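Local coordinates for protein lipocalin allergen (PDB 4ODD) that probably binds small, largely apolar molecules inside a lipocalin beta-barrel and is a secreted dog allergen, at residues A[13-18]-A[39-44]; A[17-22]-A[145-150]; A[33-38]-A[55-60]; A[91-96]-A[125-130]; A[95-100]-A[115-120]. All blocks are in the same frame, centred on the assembly; numbering follows the deposited sequence.

In the fold
All five contacts belong to one curled antiparallel sheet, the lipocalin barrel, and to the helix 125-137 packed outside it. Strand 13-22 is the common seam: interaction 1 joins it to strand 36-44, interaction 2 to strand 145-147, and the two share Thr17 and Leu18. Interaction 3 continues along the hairpin of strands 36-44 and 49-57. Interactions 4 and 5, centres about 7 Å apart, share Asn95 and Ala96 and tie the helix and strand 110-118 to the same turn. Interactions 3 and 4 lie on opposite sides of the chain centre, about 23 Å between centres. Interaction 2 lays the late strand 145-147 beside strand 13-22, whose pairing with strand 110-118 closes the barrel.

Interaction 1: residues A[13-18]-A[39-44]; sequences GPWKTL and RGINVD
The indole of Trp15 is the flat group here, and Ile41 comes at it obliquely, its CD1 methyl lying 3.6 Å from Trp15 CD1. CG1 of Ile41 follows behind, so the isoleucine offers the whole of its longer branch to the pyrrole part of the indole. Outside the two segments, Arg119 makes a cation-pi contact with the same ring system, while NE1 is spent on Val11 O. Trp15 holds CG beside its own backbone N (chi1 -72°), which places the indole where its CD1 meets the Ile41 branch. Gly13, Pro14 and Trp15 form the Gly-X-Trp signature of lipocalins, which pairs antiparallel with strand 36-44. Gly13 N donates to Ile41 O at 2.7 Å, and Ile41 N returns a bond to Gly13 O at 2.8 Å. One step on, Trp15 N reaches Arg39 O at 2.9 Å, but well above the carbonyl plane (56° out of it). Pro14 has no N-H to give, and its CA makes a CA-H...O contact with that same Arg39 O (3.3 Å). At Arg39 and Gly40 the partner strand carries a classic beta bulge opposite Asn53. Backbone bonds thus fix the register, while the indole, with its N-H satisfied, can present carbon to the barrel core.

Interaction 2: residues A[17-22]-A[145-150]; sequences TLYVSS and IIYLGD
Strand 145-147 is the short strand that follows the long helix in the lipocalin fold, and here it pairs antiparallel with strand 13-22. Val20 and Ile146 make the hydrogen-bonded pair: Val20 N gives to Ile146 O at 3.0 Å, and Ile146 N to Val20 O at 2.8 Å. Beyond the strand's end, Leu18 O takes two donors, a nearly straight bond from Leu148 N (2.7 Å, 170° at the hydrogen) and a longer, bent one from Gly149 N (3.3 Å). Leu18 and Tyr19 together form a classic bulge facing Leu116. On the face of the tyrosines, Tyr147 sets CD1 over one face of the Tyr19 ring, 3.4 Å above its plane and toward the rim. The two rings are inclined at 54°, neither stacked nor edge-to-face. Tyr147 keeps CG anti to its N (chi1 176°), which brings the ring back over the following turn and puts Gly149 N above the ring centre. On the other face, Leu148 CD1 meets Val20 CG2 at 3.7 Å, the two side chains at about a right angle. The doubly accepting Leu18 O anchors the chain as it leaves the strand, and aromatic and aliphatic packing flanks these backbone bonds from both faces.

Interaction 3: residues A[33-38]-A[55-60]; sequences PFRIYL and YVKVDG
Tyr37 N donates to Tyr55 O at 2.7 Å, an almost straight bond (167° at the hydrogen) lying in the carbonyl plane. Tyr55 N answers with a bond to Tyr37 O, also 2.7 Å, which makes these two tyrosines a hydrogen-bonded pair of the antiparallel hairpin of strands 36-44 and 49-57 in the lipocalin barrel. Their rings leave the sheet on the same face but soon part company: Tyr37 CB and Tyr55 CB are 4.3 Å apart, and the Tyr55 ring then leads off toward Cys62 and Glu64. The edge of the Tyr37 ring lies against Tyr55 O, near the ring plane. Lys57, extended beyond CG, runs obliquely across the Tyr37 side chain, and its CE comes to 3.9 Å from Tyr37 CE2. The phenol itself has another partner: Tyr37 OH is hydrogen-bonded to Thr151 OG1. The ammonium of Lys57 also approaches Arg35, at the guanidinium edge and near its plane, with NZ 4.5 Å from Arg35 NE. Two like charges this near probably cost something, though both residues are partly exposed, and solvent may soften this. On the opposite face of the sheet Ile36 and Val56 lie side by side, pointing the same way. Ahead of the strand the chain turns sharply in an inverse gamma turn centred on Arg35, with a weak bond from Ile36 N to Phe34 O. Pro33 comes just before that turn, and its O, which accepts a hydrogen bond from Tyr81 OH, lies 3.6 Å from Val56 CG1.

Interaction 4: residues A[91-96]-A[125-130]; sequences DMTPNA and EEDIAK
This is a helix-on-barrel contact, pinned by one salt bridge: Lys130, in the first turns of helix 125-137, reaches down to Asp91 at the end of strand 84-92. Lys130 NZ lies 3.0 Å from Asp91 OD2, meeting the oxygen on its syn side and 20° out of the carboxylate plane. The lysine is extended beyond CG, and it crosses the aspartate side chain at about a right angle, so that CD and CE also pass alongside OD2. A turn back along the helix, Asp127 and Thr93 approach each other from opposite directions, the carboxylate entering the bend between strands 84-92 and 96-104. That bend is the connection of a beta hairpin in the lipocalin sheet, and it is shaped by Thr93. Its OG1 accepts from Asn95 N at 2.9 Å, an ST turn, and from Ala96 N at 3.0 Å, an ST motif. Thr93 N adds a backbone bond to Ala96 O across the bend. With its hydroxyl engaged there, Thr93 presents its methyl to the helix, CG2 lying 3.6 Å from Asp127 OD1. The other oxygen, Asp127 OD2, rests against Ala96 CB at 3.3 Å. Asp127 is thus buried against methyl groups, near the start of the helix, where the helix dipole may help to stabilise its negative charge. Asp127 OD1 stays 5.8 Å from Asp91 OD2, and Lys130 probably offsets some of the repulsion between the two acids.

Interaction 5: residues A[95-100]-A[115-120]; sequences NALIGY and LLMGRG
Leu97 and Met117 meet at the apolar centre on the inner face of the barrel, with Leu97 CD2 against Met117 CE at 3.3 Å. The methionine is bent at its last torsion (chi3 -64°), which folds the methyl back over Leu97, while SD stays 3.8 Å from Leu97 CD2. Leu115 lies on this inner face too, opposite Gly99. Trp15, from strand 13-22, packs against both Leu97 and Met117. On the outer face the pair is Ile98 and Leu116, their side chains slanting across each other with Ile98 CG1 3.8 Å from Leu116 CD1. Helix 125-137 covers them, Leu134 touching Ile98 and Phe131 touching Leu116. Between the faces runs the antiparallel pairing of this beta hairpin. Met117 N gives to Leu97 O at 2.7 Å in the carbonyl plane, and the return bond, from Leu97 N to Met117 O, is weak. Gly99 and Leu115 form the next hydrogen-bonded pair, joined by bonds in both directions, with Gly99 N 2.8 Å from Leu115 O. Just past the strand ends, Arg119 N bonds to Asn95 O (2.7 Å). The arginine then leads away, bent at its second and third torsions, and its NH1 bonds to Pro14 O of the first strand. The inner face is therefore carbon-lined, in keeping with the apolar barrel interior of lipocalins, while the outer apolar face receives the helix and the backbone polar groups are largely paired within the sheet.

Interaction 1: residues A[13-18]-A[39-44]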
# COMPACT_ATOMS: atom_id res chain seq x y z
N GLY A 13 -9.48 -8.54 4.79
CA GLY A 13 -10.14 -7.75 5.81
C GLY A 13 -9.77 -6.29 5.81
O GLY A 13 -9.14 -5.78 4.88
N PRO A 14 -10.15 -5.59 6.87
CA PRO A 14 -9.99 -4.13 6.90
C PRO A 14 -8.53 -3.75 7.11
O PRO A 14 -7.76 -4.49 7.74
CB PRO A 14 -10.84 -3.72 8.10
CG PRO A 14 -10.75 -4.90 9.04
CD PRO A 14 -10.71 -6.12 8.13
N TRP A 15 -8.14 -2.59 6.55
CA TRP A 15 -6.82 -2.05 6.77
C TRP A 15 -6.89 -0.54 6.72
O TRP A 15 -7.74 0.03 6.03
CB TRP A 15 -5.87 -2.54 5.70
CG TRP A 15 -5.52 -3.97 5.84
CD1 TRP A 15 -5.97 -5.00 5.07
CD2 TRP A 15 -4.67 -4.55 6.83
NE1 TRP A 15 -5.44 -6.18 5.50
CE2 TRP A 15 -4.64 -5.94 6.58
CE3 TRP A 15 -3.93 -4.03 7.90
CZ2 TRP A 15 -3.89 -6.82 7.37
CZ3 TRP A 15 -3.19 -4.91 8.68
CH2 TRP A 15 -3.18 -6.29 8.41
N LYS A 16 -6.00 0.10 7.46
CA LYS A 16 -5.90 1.55 7.49
C LYS A 16 -4.46 1.89 7.14
O LYS A 16 -3.52 1.20 7.57
CB LYS A 16 -6.28 2.07 8.87
CG LYS A 16 -5.87 3.52 9.11
CD LYS A 16 -6.22 4.00 10.53
CE LYS A 16 -5.90 5.50 10.72
NZ LYS A 16 -6.56 6.36 9.67
N THR A 17 -4.26 2.95 6.34
CA THR A 17 -2.89 3.33 6.01
C THR A 17 -2.27 4.12 7.15
O THR A 17 -2.86 5.09 7.62
CB THR A 17 -2.80 4.19 4.74
OG1 THR A 17 -3.55 3.58 3.68
CG2 THR A 17 -1.34 4.34 4.32
N LEU A 18 -1.09 3.72 7.59
CA LEU A 18 -0.35 4.46 8.61
C LEU A 18 0.78 5.28 7.98
O LEU A 18 0.83 6.51 8.11
CB LEU A 18 0.22 3.51 9.65
CG LEU A 18 -0.77 3.09 10.75
CD1 LEU A 18 -2.20 3.12 10.26
CD2 LEU A 18 -0.42 1.73 11.32
N ARG A 39 -8.94 0.89 2.90
CA ARG A 39 -10.14 0.51 3.62
C ARG A 39 -10.10 -0.98 3.88
O ARG A 39 -10.35 -1.43 5.00
CB ARG A 39 -11.41 0.91 2.86
CG ARG A 39 -11.66 2.43 2.88
CD ARG A 39 -11.88 2.93 4.30
NE ARG A 39 -12.12 4.36 4.36
CZ ARG A 39 -11.20 5.26 4.69
NH1 ARG A 39 -9.97 4.87 4.99
NH2 ARG A 39 -11.50 6.55 4.72
N GLY A 40 -9.77 -1.75 2.85
CA GLY A 40 -9.67 -3.19 3.03
C GLY A 40 -9.06 -3.94 1.88
O GLY A 40 -8.90 -3.43 0.78
N ILE A 41 -8.72 -5.19 2.15
CA ILE A 41 -8.22 -6.07 1.11
C ILE A 41 -8.97 -7.40 1.08
O ILE A 41 -9.28 -7.98 2.13
CB ILE A 41 -6.75 -6.35 1.33
CG1 ILE A 41 -5.97 -5.05 1.16
CG2 ILE A 41 -6.27 -7.42 0.37
CD1 ILE A 41 -4.56 -5.11 1.71
N ASN A 42 -9.25 -7.87 -0.13
CA ASN A 42 -9.95 -9.13 -0.33
C ASN A 42 -9.10 -10.08 -1.13
O ASN A 42 -8.71 -9.76 -2.25
CB ASN A 42 -11.26 -8.90 -1.08
CG ASN A 42 -12.04 -7.76 -0.52
OD1 ASN A 42 -11.68 -6.59 -0.71
ND2 ASN A 42 -13.13 -8.07 0.17
N VAL A 43 -8.81 -11.24 -0.56
CA VAL A 43 -8.13 -12.31 -1.27
C VAL A 43 -9.11 -13.39 -1.77
O VAL A 43 -9.79 -14.04 -0.98
CB VAL A 43 -7.09 -12.98 -0.37
CG1 VAL A 43 -6.21 -13.94 -1.16
CG2 VAL A 43 -6.23 -11.92 0.32
N ASP A 44 -9.18 -13.59 -3.09
CA ASP A 44 -9.99 -14.67 -3.67
C ASP A 44 -9.05 -15.81 -4.05
O ASP A 44 -8.66 -15.97 -5.21
CB ASP A 44 -10.78 -14.17 -4.88
CG ASP A 44 -11.72 -15.22 -5.45
OD1 ASP A 44 -11.61 -16.41 -5.08
OD2 ASP A 44 -12.56 -14.85 -6.31

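Interaction 2: residues A[17-22]-A[145-150]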
# COMPACT_ATOMS: atom_id res chain seq x y z
N THR A 17 -4.26 2.95 6.34
CA THR A 17 -2.89 3.33 6.01
C THR A 17 -2.27 4.12 7.15
O THR A 17 -2.86 5.09 7.62
CB THR A 17 -2.80 4.19 4.74
OG1 THR A 17 -3.55 3.58 3.68
CG2 THR A 17 -1.34 4.34 4.32
N LEU A 18 -1.09 3.72 7.59
CA LEU A 18 -0.35 4.46 8.61
C LEU A 18 0.78 5.28 7.98
O LEU A 18 0.83 6.51 8.11
CB LEU A 18 0.22 3.51 9.65
CG LEU A 18 -0.77 3.09 10.75
CD1 LEU A 18 -2.20 3.12 10.26
CD2 LEU A 18 -0.42 1.73 11.32
N TYR A 19 1.68 4.61 7.27
CA TYR A 19 2.79 5.31 6.62
C TYR A 19 2.92 4.91 5.17
O TYR A 19 2.61 3.79 4.80
CB TYR A 19 4.11 5.02 7.33
CG TYR A 19 4.22 5.52 8.75
CD1 TYR A 19 4.88 6.71 9.04
CD2 TYR A 19 3.68 4.79 9.80
CE1 TYR A 19 5.00 7.16 10.35
CE2 TYR A 19 3.79 5.25 11.11
CZ TYR A 19 4.45 6.43 11.37
OH TYR A 19 4.55 6.87 12.67
N VAL A 20 3.40 5.85 4.36
CA VAL A 20 3.82 5.57 3.00
C VAL A 20 5.13 6.29 2.74
O VAL A 20 5.39 7.37 3.30
CB VAL A 20 2.79 6.06 1.95
CG1 VAL A 20 1.51 5.30 2.07
CG2 VAL A 20 2.55 7.55 2.12
N SER A 21 5.96 5.71 1.89
CA SER A 21 7.16 6.37 1.42
C SER A 21 7.30 6.10 -0.05
O SER A 21 6.66 5.19 -0.58
CB SER A 21 8.41 5.90 2.19
OG SER A 21 8.73 4.54 1.93
N SER A 22 8.13 6.89 -0.71
CA SER A 22 8.34 6.75 -2.14
C SER A 22 9.63 7.42 -2.59
O SER A 22 10.11 8.36 -1.96
CB SER A 22 7.16 7.35 -2.91
OG SER A 22 7.34 7.18 -4.31
N ILE A 145 9.34 9.81 3.80
CA ILE A 145 8.35 9.08 4.59
C ILE A 145 7.24 10.01 5.06
O ILE A 145 7.51 11.09 5.58
CB ILE A 145 8.99 8.43 5.82
CG1 ILE A 145 9.96 7.33 5.40
CG2 ILE A 145 7.90 7.88 6.76
CD1 ILE A 145 10.63 6.62 6.57
N ILE A 146 5.99 9.59 4.88
CA ILE A 146 4.84 10.40 5.27
C ILE A 146 3.86 9.62 6.15
O ILE A 146 3.51 8.47 5.86
CB ILE A 146 4.08 10.91 4.05
CG1 ILE A 146 4.97 11.81 3.21
CG2 ILE A 146 2.83 11.65 4.46
CD1 ILE A 146 4.33 12.20 1.91
N TYR A 147 3.42 10.26 7.24
CA TYR A 147 2.43 9.65 8.12
C TYR A 147 1.02 10.05 7.66
O TYR A 147 0.73 11.24 7.50
CB TYR A 147 2.70 10.03 9.59
CG TYR A 147 1.67 9.52 10.56
CD1 TYR A 147 1.55 8.17 10.83
CD2 TYR A 147 0.80 10.40 11.20
CE1 TYR A 147 0.58 7.70 11.72
CE2 TYR A 147 -0.17 9.94 12.08
CZ TYR A 147 -0.27 8.59 12.34
OH TYR A 147 -1.24 8.14 13.23
N LEU A 148 0.18 9.06 7.40
CA LEU A 148 -1.17 9.34 6.89
C LEU A 148 -2.22 8.95 7.90
O LEU A 148 -3.40 9.20 7.68
CB LEU A 148 -1.43 8.60 5.58
CG LEU A 148 -0.60 9.05 4.38
CD1 LEU A 148 -0.95 8.19 3.14
CD2 LEU A 148 -0.83 10.54 4.12
N GLY A 149 -1.76 8.34 8.99
CA GLY A 149 -2.63 7.92 10.08
C GLY A 149 -3.62 8.95 10.60
O GLY A 149 -4.70 8.58 11.07
N ASP A 150 -3.28 10.23 10.52
CA ASP A 150 -4.11 11.27 11.14
C ASP A 150 -4.80 12.21 10.15
O ASP A 150 -5.39 13.22 10.55
CB ASP A 150 -3.27 12.10 12.11
CG ASP A 150 -2.12 12.82 11.43
OD1 ASP A 150 -2.07 12.80 10.17
OD2 ASP A 150 -1.28 13.39 12.15

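Interaction 3: residues A[33-38]-A[55-60]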
# COMPACT_ATOMS: atom_id res chain seq x y z
N PRO A 33 -1.29 9.96 -6.64
CA PRO A 33 -2.16 8.79 -6.76
C PRO A 33 -1.80 7.70 -5.75
O PRO A 33 -2.54 6.73 -5.60
CB PRO A 33 -1.93 8.31 -8.20
CG PRO A 33 -0.56 8.81 -8.55
CD PRO A 33 -0.38 10.11 -7.78
N PHE A 34 -0.67 7.85 -5.07
CA PHE A 34 -0.27 6.84 -4.11
C PHE A 34 -0.37 7.34 -2.70
O PHE A 34 0.08 6.67 -1.76
CB PHE A 34 1.10 6.25 -4.46
CG PHE A 34 1.05 5.34 -5.67
CD1 PHE A 34 0.72 4.00 -5.53
CD2 PHE A 34 1.28 5.85 -6.94
CE1 PHE A 34 0.65 3.16 -6.64
CE2 PHE A 34 1.21 5.03 -8.05
CZ PHE A 34 0.89 3.68 -7.90
N ARG A 35 -0.97 8.51 -2.54
CA ARG A 35 -1.44 8.94 -1.24
C ARG A 35 -2.73 8.15 -0.94
O ARG A 35 -3.85 8.66 -1.06
CB ARG A 35 -1.68 10.46 -1.22
CG ARG A 35 -1.75 11.08 0.17
CD ARG A 35 -1.82 12.59 0.11
NE ARG A 35 -2.04 13.20 1.42
CZ ARG A 35 -1.06 13.63 2.22
NH1 ARG A 35 0.21 13.52 1.85
NH2 ARG A 35 -1.36 14.18 3.39
N ILE A 36 -2.54 6.89 -0.56
CA ILE A 36 -3.60 5.90 -0.52
C ILE A 36 -4.14 5.68 0.89
O ILE A 36 -3.40 5.39 1.83
CB ILE A 36 -3.09 4.53 -1.01
CG1 ILE A 36 -2.64 4.62 -2.45
CG2 ILE A 36 -4.18 3.48 -0.86
CD1 ILE A 36 -3.70 5.16 -3.34
N TYR A 37 -5.45 5.79 1.02
CA TYR A 37 -6.07 5.47 2.30
C TYR A 37 -6.78 4.16 2.17
O TYR A 37 -7.83 4.06 1.54
CB TYR A 37 -7.01 6.58 2.75
CG TYR A 37 -6.28 7.87 3.03
CD1 TYR A 37 -5.63 8.08 4.25
CD2 TYR A 37 -6.20 8.88 2.07
CE1 TYR A 37 -4.95 9.26 4.52
CE2 TYR A 37 -5.53 10.06 2.33
CZ TYR A 37 -4.91 10.24 3.55
OH TYR A 37 -4.24 11.42 3.79
N LEU A 38 -6.17 3.13 2.74
CA LEU A 38 -6.76 1.81 2.68
C LEU A 38 -8.05 1.71 3.44
O LEU A 38 -8.24 2.36 4.47
CB LEU A 38 -5.77 0.75 3.14
CG LEU A 38 -5.34 0.16 1.80
CD1 LEU A 38 -3.82 0.13 1.65
CD2 LEU A 38 -5.99 -1.20 1.53
N TYR A 55 -9.22 4.86 -0.57
CA TYR A 55 -9.53 6.21 -1.06
C TYR A 55 -8.26 6.97 -1.43
O TYR A 55 -7.20 6.80 -0.82
CB TYR A 55 -10.31 7.00 -0.00
CG TYR A 55 -11.77 6.62 0.14
CD1 TYR A 55 -12.75 7.26 -0.62
CD2 TYR A 55 -12.18 5.65 1.04
CE1 TYR A 55 -14.10 6.92 -0.50
CE2 TYR A 55 -13.52 5.30 1.18
CZ TYR A 55 -14.47 5.94 0.40
OH TYR A 55 -15.80 5.60 0.53
N VAL A 56 -8.37 7.79 -2.47
CA VAL A 56 -7.37 8.82 -2.76
C VAL A 56 -8.08 10.15 -2.78
O VAL A 56 -9.25 10.23 -3.17
CB VAL A 56 -6.71 8.63 -4.14
CG1 VAL A 56 -5.64 7.58 -4.08
CG2 VAL A 56 -7.76 8.27 -5.19
N LYS A 57 -7.39 11.20 -2.34
CA LYS A 57 -7.92 12.55 -2.46
C LYS A 57 -7.62 13.03 -3.89
O LYS A 57 -6.46 13.13 -4.28
CB LYS A 57 -7.33 13.50 -1.40
CG LYS A 57 -7.72 13.22 0.08
CD LYS A 57 -7.03 14.23 1.04
CE LYS A 57 -6.91 13.75 2.50
NZ LYS A 57 -5.88 14.54 3.30
N VAL A 58 -8.66 13.27 -4.67
CA VAL A 58 -8.50 13.76 -6.04
C VAL A 58 -9.07 15.16 -6.19
O VAL A 58 -10.29 15.33 -6.34
CB VAL A 58 -9.16 12.82 -7.07
CG1 VAL A 58 -9.18 13.48 -8.45
CG2 VAL A 58 -8.44 11.48 -7.12
N ASP A 59 -8.19 16.16 -6.17
CA ASP A 59 -8.59 17.56 -6.20
C ASP A 59 -9.42 17.89 -4.96
O ASP A 59 -10.51 18.46 -5.05
CB ASP A 59 -9.36 17.89 -7.49
CG ASP A 59 -8.49 17.73 -8.74
OD1 ASP A 59 -7.27 18.03 -8.68
OD2 ASP A 59 -9.03 17.31 -9.80
N GLY A 60 -8.88 17.50 -3.80
CA GLY A 60 -9.54 17.71 -2.52
C GLY A 60 -10.79 16.88 -2.30
O GLY A 60 -11.52 17.10 -1.33

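Interaction 4: residues A[91-96]-A[125-130]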
# COMPACT_ATOMS: atom_id res chain seq x y z
N ASP A 91 5.56 -8.31 4.96
CA ASP A 91 5.44 -8.78 6.34
C ASP A 91 4.03 -8.59 6.89
O ASP A 91 3.34 -7.63 6.55
CB ASP A 91 6.44 -8.01 7.22
CG ASP A 91 6.97 -8.85 8.37
OD1 ASP A 91 7.27 -10.04 8.15
OD2 ASP A 91 7.08 -8.31 9.49
N MET A 92 3.59 -9.51 7.73
CA MET A 92 2.29 -9.35 8.40
C MET A 92 2.27 -9.85 9.84
O MET A 92 2.66 -10.98 10.12
CB MET A 92 1.17 -10.02 7.62
CG MET A 92 -0.21 -9.79 8.23
SD MET A 92 -1.48 -10.98 7.74
CE MET A 92 -0.91 -12.48 8.57
N THR A 93 1.81 -8.97 10.73
CA THR A 93 1.42 -9.34 12.09
C THR A 93 -0.11 -9.31 12.07
O THR A 93 -0.69 -9.09 11.01
CB THR A 93 2.03 -8.37 13.14
OG1 THR A 93 1.04 -7.43 13.58
CG2 THR A 93 3.22 -7.61 12.56
N PRO A 94 -0.77 -9.54 13.22
CA PRO A 94 -2.24 -9.48 13.16
C PRO A 94 -2.73 -8.04 13.23
O PRO A 94 -3.86 -7.71 12.83
CB PRO A 94 -2.69 -10.25 14.42
CG PRO A 94 -1.43 -10.84 15.00
CD PRO A 94 -0.30 -9.97 14.55
N ASN A 95 -1.86 -7.18 13.75
CA ASN A 95 -2.10 -5.75 13.83
C ASN A 95 -1.55 -4.98 12.62
O ASN A 95 -2.02 -3.89 12.30
CB ASN A 95 -1.47 -5.21 15.13
CG ASN A 95 -1.68 -3.72 15.31
OD1 ASN A 95 -2.75 -3.28 15.75
ND2 ASN A 95 -0.66 -2.92 14.98
N ALA A 96 -0.57 -5.55 11.92
CA ALA A 96 0.14 -4.77 10.91
C ALA A 96 0.35 -5.44 9.53
O ALA A 96 0.16 -6.65 9.37
CB ALA A 96 1.47 -4.26 11.48
N GLU A 125 5.33 -0.36 17.79
CA GLU A 125 6.46 0.52 17.45
C GLU A 125 7.59 -0.22 16.72
O GLU A 125 8.37 0.38 15.98
CB GLU A 125 6.98 1.20 18.72
CG GLU A 125 7.60 2.58 18.49
CD GLU A 125 9.09 2.52 18.24
OE1 GLU A 125 9.60 1.46 17.81
OE2 GLU A 125 9.77 3.55 18.48
N GLU A 126 7.66 -1.53 16.94
CA GLU A 126 8.66 -2.36 16.29
C GLU A 126 8.37 -2.44 14.81
O GLU A 126 9.27 -2.33 13.98
CB GLU A 126 8.63 -3.77 16.90
CG GLU A 126 8.95 -3.81 18.39
CD GLU A 126 7.97 -3.00 19.24
OE1 GLU A 126 6.98 -3.59 19.73
OE2 GLU A 126 8.20 -1.78 19.41
N ASP A 127 7.10 -2.65 14.49
CA ASP A 127 6.59 -2.54 13.13
C ASP A 127 7.13 -1.30 12.40
O ASP A 127 7.65 -1.41 11.28
CB ASP A 127 5.06 -2.52 13.17
CG ASP A 127 4.47 -3.81 13.74
OD1 ASP A 127 5.15 -4.85 13.70
OD2 ASP A 127 3.32 -3.77 14.22
N ILE A 128 7.04 -0.14 13.03
CA ILE A 128 7.61 1.06 12.43
C ILE A 128 9.06 0.86 11.97
O ILE A 128 9.44 1.28 10.87
CB ILE A 128 7.56 2.27 13.39
CG1 ILE A 128 6.15 2.84 13.45
CG2 ILE A 128 8.52 3.35 12.93
CD1 ILE A 128 6.11 4.28 13.95
N ALA A 129 9.87 0.22 12.81
CA ALA A 129 11.26 -0.04 12.45
C ALA A 129 11.35 -0.87 11.18
O ALA A 129 12.07 -0.51 10.24
CB ALA A 129 11.98 -0.74 13.60
N LYS A 130 10.62 -1.98 11.16
CA LYS A 130 10.62 -2.89 10.00
C LYS A 130 10.24 -2.12 8.75
O LYS A 130 10.80 -2.34 7.67
CB LYS A 130 9.64 -4.05 10.23
CG LYS A 130 10.31 -5.37 10.60
CD LYS A 130 9.27 -6.45 10.90
CE LYS A 130 9.91 -7.74 11.40
NZ LYS A 130 8.90 -8.74 11.87

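Interaction 5: residues A[95-100]-A[115-120]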
# COMPACT_ATOMS: atom_id res chain seq x y z
N ASN A 95 -1.86 -7.18 13.75
CA ASN A 95 -2.10 -5.75 13.83
C ASN A 95 -1.55 -4.98 12.62
O ASN A 95 -2.02 -3.89 12.30
CB ASN A 95 -1.47 -5.21 15.13
CG ASN A 95 -1.68 -3.72 15.31
OD1 ASN A 95 -2.75 -3.28 15.75
ND2 ASN A 95 -0.66 -2.92 14.98
N ALA A 96 -0.57 -5.55 11.92
CA ALA A 96 0.14 -4.77 10.91
C ALA A 96 0.35 -5.44 9.53
O ALA A 96 0.16 -6.65 9.37
CB ALA A 96 1.47 -4.26 11.48
N LEU A 97 0.76 -4.63 8.55
CA LEU A 97 0.93 -5.08 7.18
C LEU A 97 1.92 -4.17 6.46
O LEU A 97 1.70 -2.97 6.34
CB LEU A 97 -0.42 -5.05 6.46
CG LEU A 97 -0.47 -5.72 5.10
CD1 LEU A 97 -0.27 -7.21 5.28
CD2 LEU A 97 -1.81 -5.44 4.43
N ILE A 98 3.02 -4.74 5.99
CA ILE A 98 3.98 -3.95 5.21
C ILE A 98 3.97 -4.36 3.72
O ILE A 98 4.22 -5.52 3.38
CB ILE A 98 5.41 -4.09 5.75
CG1 ILE A 98 5.50 -3.56 7.18
CG2 ILE A 98 6.40 -3.34 4.85
CD1 ILE A 98 6.87 -3.71 7.80
N GLY A 99 3.66 -3.40 2.86
CA GLY A 99 3.61 -3.67 1.44
C GLY A 99 4.68 -2.92 0.68
O GLY A 99 5.16 -1.87 1.13
N TYR A 100 5.08 -3.48 -0.46
CA TYR A 100 6.01 -2.80 -1.35
C TYR A 100 5.53 -2.89 -2.78
O TYR A 100 5.41 -3.99 -3.34
CB TYR A 100 7.40 -3.39 -1.25
CG TYR A 100 8.41 -2.68 -2.10
CD1 TYR A 100 8.64 -1.31 -1.94
CD2 TYR A 100 9.15 -3.36 -3.06
CE1 TYR A 100 9.60 -0.66 -2.74
CE2 TYR A 100 10.10 -2.71 -3.84
CZ TYR A 100 10.31 -1.37 -3.68
OH TYR A 100 11.24 -0.74 -4.46
N LEU A 115 4.45 0.78 2.10
CA LEU A 115 3.31 1.06 2.96
C LEU A 115 3.28 0.26 4.25
O LEU A 115 3.49 -0.96 4.25
CB LEU A 115 2.00 0.79 2.24
CG LEU A 115 1.72 1.49 0.94
CD1 LEU A 115 1.67 0.46 -0.15
CD2 LEU A 115 0.39 2.21 1.07
N LEU A 116 2.98 0.98 5.33
CA LEU A 116 2.67 0.36 6.60
C LEU A 116 1.19 0.53 6.81
O LEU A 116 0.67 1.65 6.81
CB LEU A 116 3.44 1.01 7.74
CG LEU A 116 3.20 0.36 9.11
CD1 LEU A 116 3.24 -1.15 9.00
CD2 LEU A 116 4.21 0.87 10.14
N MET A 117 0.49 -0.58 6.92
CA MET A 117 -0.95 -0.54 7.08
C MET A 117 -1.29 -1.18 8.40
O MET A 117 -0.68 -2.17 8.80
CB MET A 117 -1.65 -1.28 5.94
CG MET A 117 -1.58 -0.57 4.60
SD MET A 117 -1.66 -1.80 3.28
CE MET A 117 -0.14 -2.68 3.60
N GLY A 118 -2.27 -0.61 9.09
CA GLY A 118 -2.64 -1.10 10.40
C GLY A 118 -4.02 -1.69 10.44
O GLY A 118 -4.89 -1.33 9.65
N ARG A 119 -4.21 -2.62 11.37
CA ARG A 119 -5.52 -3.15 11.72
C ARG A 119 -5.93 -2.46 13.01
O ARG A 119 -5.63 -2.95 14.09
CB ARG A 119 -5.39 -4.66 11.97
CG ARG A 119 -6.66 -5.46 11.76
CD ARG A 119 -6.86 -5.80 10.29
NE ARG A 119 -6.46 -7.17 9.97
CZ ARG A 119 -6.82 -7.82 8.86
NH1 ARG A 119 -7.59 -7.21 7.96
NH2 ARG A 119 -6.42 -9.07 8.65
N GLY A 120 -6.60 -1.32 12.93
CA GLY A 120 -7.07 -0.64 14.13
C GLY A 120 -6.16 0.43 14.72
O GLY A 120 -5.87 1.44 14.08